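3-methyladenine DNA glycosylase (Helicobacter pylori, PDB 1PU7) probably excises 3-methyladenine from alkylated DNA as a base excision repair glycosylase of the HhH-GPD superfamily. Local coordinates at residues A20-W25 with L195-A200. Numbering follows the deposited sequence.
Sequences APAWWW and LAQLYA. With 39A (6-amino-3,9-dimethyl-9H-purin-3-ium), chain C.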
loop_
_atom_site.group_PDB
_atom_site.type_symbol
_atom_site.label_atom_id
_atom_site.label_comp_id
_atom_site.label_asym_id
_atom_site.label_seq_id
_atom_site.Cartn_x
_atom_site.Cartn_y
_atom_site.Cartn_z
ATOM N N ALA A 20 -9.326 -7.494 10.745
ATOM C CA ALA A 20 -8.974 -6.916 9.434
ATOM C C ALA A 20 -9.374 -7.829 8.268
ATOM O O ALA A 20 -9.581 -9.023 8.479
ATOM C CB ALA A 20 -7.487 -6.598 9.386
ATOM N N PRO A 21 -9.507 -7.291 7.046
ATOM C CA PRO A 21 -9.699 -8.160 5.868
ATOM C C PRO A 21 -8.418 -8.952 5.533
ATOM O O PRO A 21 -7.351 -8.722 6.128
ATOM C CB PRO A 21 -10.075 -7.180 4.727
ATOM C CG PRO A 21 -9.643 -5.813 5.175
ATOM C CD PRO A 21 -9.486 -5.857 6.699
ATOM N N ALA A 22 -8.531 -9.884 4.598
ATOM C CA ALA A 22 -7.471 -10.846 4.326
ATOM C C ALA A 22 -6.115 -10.214 3.957
ATOM O O ALA A 22 -5.092 -10.708 4.366
ATOM C CB ALA A 22 -7.921 -11.876 3.226
ATOM N N TRP A 23 -6.122 -9.124 3.200
ATOM C CA TRP A 23 -4.872 -8.478 2.791
ATOM C C TRP A 23 -4.621 -7.213 3.602
ATOM O O TRP A 23 -3.796 -6.385 3.227
ATOM C CB TRP A 23 -4.916 -8.134 1.304
ATOM C CG TRP A 23 -4.666 -9.284 0.390
ATOM C CD1 TRP A 23 -5.450 -10.394 0.240
ATOM C CD2 TRP A 23 -3.527 -9.475 -0.481
ATOM N NE1 TRP A 23 -4.894 -11.236 -0.696
ATOM C CE2 TRP A 23 -3.719 -10.699 -1.156
ATOM C CE3 TRP A 23 -2.380 -8.719 -0.776
ATOM C CZ2 TRP A 23 -2.794 -11.201 -2.109
ATOM C CZ3 TRP A 23 -1.463 -9.209 -1.712
ATOM C CH2 TRP A 23 -1.684 -10.438 -2.374
ATOM N N TRP A 24 -5.333 -7.083 4.721
ATOM C CA TRP A 24 -5.272 -5.907 5.621
ATOM C C TRP A 24 -5.816 -4.606 5.032
ATOM O O TRP A 24 -6.735 -4.045 5.597
ATOM C CB TRP A 24 -3.894 -5.700 6.210
ATOM C CG TRP A 24 -3.752 -4.495 7.115
ATOM C CD1 TRP A 24 -4.284 -4.331 8.372
ATOM C CD2 TRP A 24 -3.035 -3.287 6.825
ATOM N NE1 TRP A 24 -3.910 -3.111 8.887
ATOM C CE2 TRP A 24 -3.157 -2.441 7.952
ATOM C CE3 TRP A 24 -2.271 -2.844 5.733
ATOM C CZ2 TRP A 24 -2.535 -1.191 8.027
ATOM C CZ3 TRP A 24 -1.658 -1.609 5.800
ATOM C CH2 TRP A 24 -1.799 -0.785 6.953
ATOM N N TRP A 25 -5.242 -4.133 3.925
ATOM C CA TRP A 25 -5.727 -2.961 3.224
ATOM C C TRP A 25 -7.141 -3.236 2.719
ATOM O O TRP A 25 -7.347 -4.207 2.007
ATOM C CB TRP A 25 -4.826 -2.702 2.013
ATOM C CG TRP A 25 -4.795 -1.277 1.537
ATOM C CD1 TRP A 25 -5.817 -0.559 0.950
ATOM C CD2 TRP A 25 -3.654 -0.422 1.543
ATOM N NE1 TRP A 25 -5.377 0.714 0.636
ATOM C CE2 TRP A 25 -4.063 0.840 1.023
ATOM C CE3 TRP A 25 -2.330 -0.568 2.003
ATOM C CZ2 TRP A 25 -3.176 1.922 0.871
ATOM C CZ3 TRP A 25 -1.445 0.546 1.907
ATOM C CH2 TRP A 25 -1.874 1.758 1.317
ATOM N N LEU A 195 3.110 -15.294 -0.597
ATOM C CA LEU A 195 4.112 -14.450 0.019
ATOM C C LEU A 195 3.708 -12.969 -0.082
ATOM O O LEU A 195 3.938 -12.179 0.853
ATOM C CB LEU A 195 5.481 -14.713 -0.653
ATOM C CG LEU A 195 6.623 -13.773 -0.249
ATOM C CD1 LEU A 195 6.843 -13.840 1.232
ATOM C CD2 LEU A 195 7.905 -14.177 -1.008
ATOM N N ALA A 196 3.096 -12.593 -1.204
ATOM C CA ALA A 196 2.633 -11.226 -1.374
ATOM C C ALA A 196 1.629 -10.914 -0.253
ATOM O O ALA A 196 1.728 -9.885 0.369
ATOM C CB ALA A 196 1.980 -11.034 -2.750
ATOM N N GLN A 197 0.697 -11.829 -0.019
ATOM C CA GLN A 197 -0.315 -11.675 1.005
ATOM C C GLN A 197 0.325 -11.649 2.401
ATOM O O GLN A 197 -0.082 -10.866 3.258
ATOM C CB GLN A 197 -1.419 -12.743 0.888
ATOM C CG GLN A 197 -2.613 -12.394 1.803
ATOM C CD GLN A 197 -3.734 -13.434 1.829
ATOM O OE1 GLN A 197 -3.798 -14.333 0.972
ATOM N NE2 GLN A 197 -4.640 -13.295 2.806
ATOM N N LEU A 198 1.333 -12.501 2.601
ATOM C CA LEU A 198 2.128 -12.463 3.814
ATOM C C LEU A 198 2.724 -11.040 4.082
ATOM O O LEU A 198 2.557 -10.498 5.156
ATOM C CB LEU A 198 3.218 -13.536 3.779
ATOM C CG LEU A 198 3.857 -13.755 5.149
ATOM C CD1 LEU A 198 4.202 -15.195 5.327
ATOM C CD2 LEU A 198 5.115 -12.889 5.243
ATOM N N TYR A 199 3.405 -10.450 3.110
ATOM C CA TYR A 199 3.962 -9.107 3.279
ATOM C C TYR A 199 2.863 -8.062 3.455
ATOM O O TYR A 199 3.030 -7.073 4.208
ATOM C CB TYR A 199 4.742 -8.722 2.030
ATOM C CG TYR A 199 6.065 -9.405 1.818
ATOM C CD1 TYR A 199 6.548 -9.586 0.528
ATOM C CD2 TYR A 199 6.848 -9.831 2.899
ATOM C CE1 TYR A 199 7.759 -10.212 0.292
ATOM C CE2 TYR A 199 8.085 -10.408 2.684
ATOM C CZ TYR A 199 8.533 -10.613 1.365
ATOM O OH TYR A 199 9.763 -11.198 1.119
ATOM N N ALA A 200 1.774 -8.234 2.711
ATOM C CA ALA A 200 0.607 -7.393 2.907
ATOM C C ALA A 200 0.195 -7.399 4.380
ATOM O O ALA A 200 -0.058 -6.331 4.947
ATOM C CB ALA A 200 -0.551 -7.838 2.014
HETATM N N6 39A C . -6.242 -0.230 8.013
HETATM C C6 39A C . -5.246 0.678 7.851
HETATM C C5 39A C . -4.704 0.756 6.597
HETATM N N7 39A C . -4.964 0.083 5.407
HETATM C C4 39A C . -3.655 1.705 6.406
HETATM N N9 39A C . -3.273 1.627 5.154
HETATM C C8 39A C . -4.053 0.672 4.567
HETATM C C9M 39A C . -2.187 2.508 4.669
HETATM N N3 39A C . -3.194 2.524 7.463
HETATM C C3M 39A C . -2.091 3.483 7.267
HETATM C C2 39A C . -3.777 2.374 8.670
HETATM N N1 39A C . -4.769 1.481 8.849
#
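Q197 lies over one face of the W23 indole, its CG 3.6 Å from the centroid of the five-membered ring and 11° off the ring normal, a CH-pi contact. Its amide continues the cover, with CD 3.5 Å from W23 NE1 and the amide plane nearly parallel to the ring. CG anti to the backbone N (chi1 -169°) and an extended chain beyond it carry the Q197 amide past the indole to A22. There NE2 donates to A22 O at 3.1 Å; the donor sits above the carbonyl plane, and R201 gives the same oxygen a second hydrogen bond. The benzene side of W23 packs on the helix through two methyl groups: A200 CB is 3.5 Å from CE3, and A196 CB is 3.7 Å from CH2. A type I turn from P21 to W24, closed by W24 N to P21 O, presents A22 and W23 to helix 195-203. W24, the turn's last residue, lies face to face with the bound 3,9-dimethyladenine, CH2 3.2 Å from its C4; W25 turns its face to the purine edge, CD2 3.2 Å from C8. E208 accepts a hydrogen bond from W24 NE1. CH-pi and methyl packing, with a polar grip on A22 O by Q197 and R201 of one helix, join helix 195-203 to the base pocket, whose electron-rich indole surfaces would probably favour a cationic methylated purine.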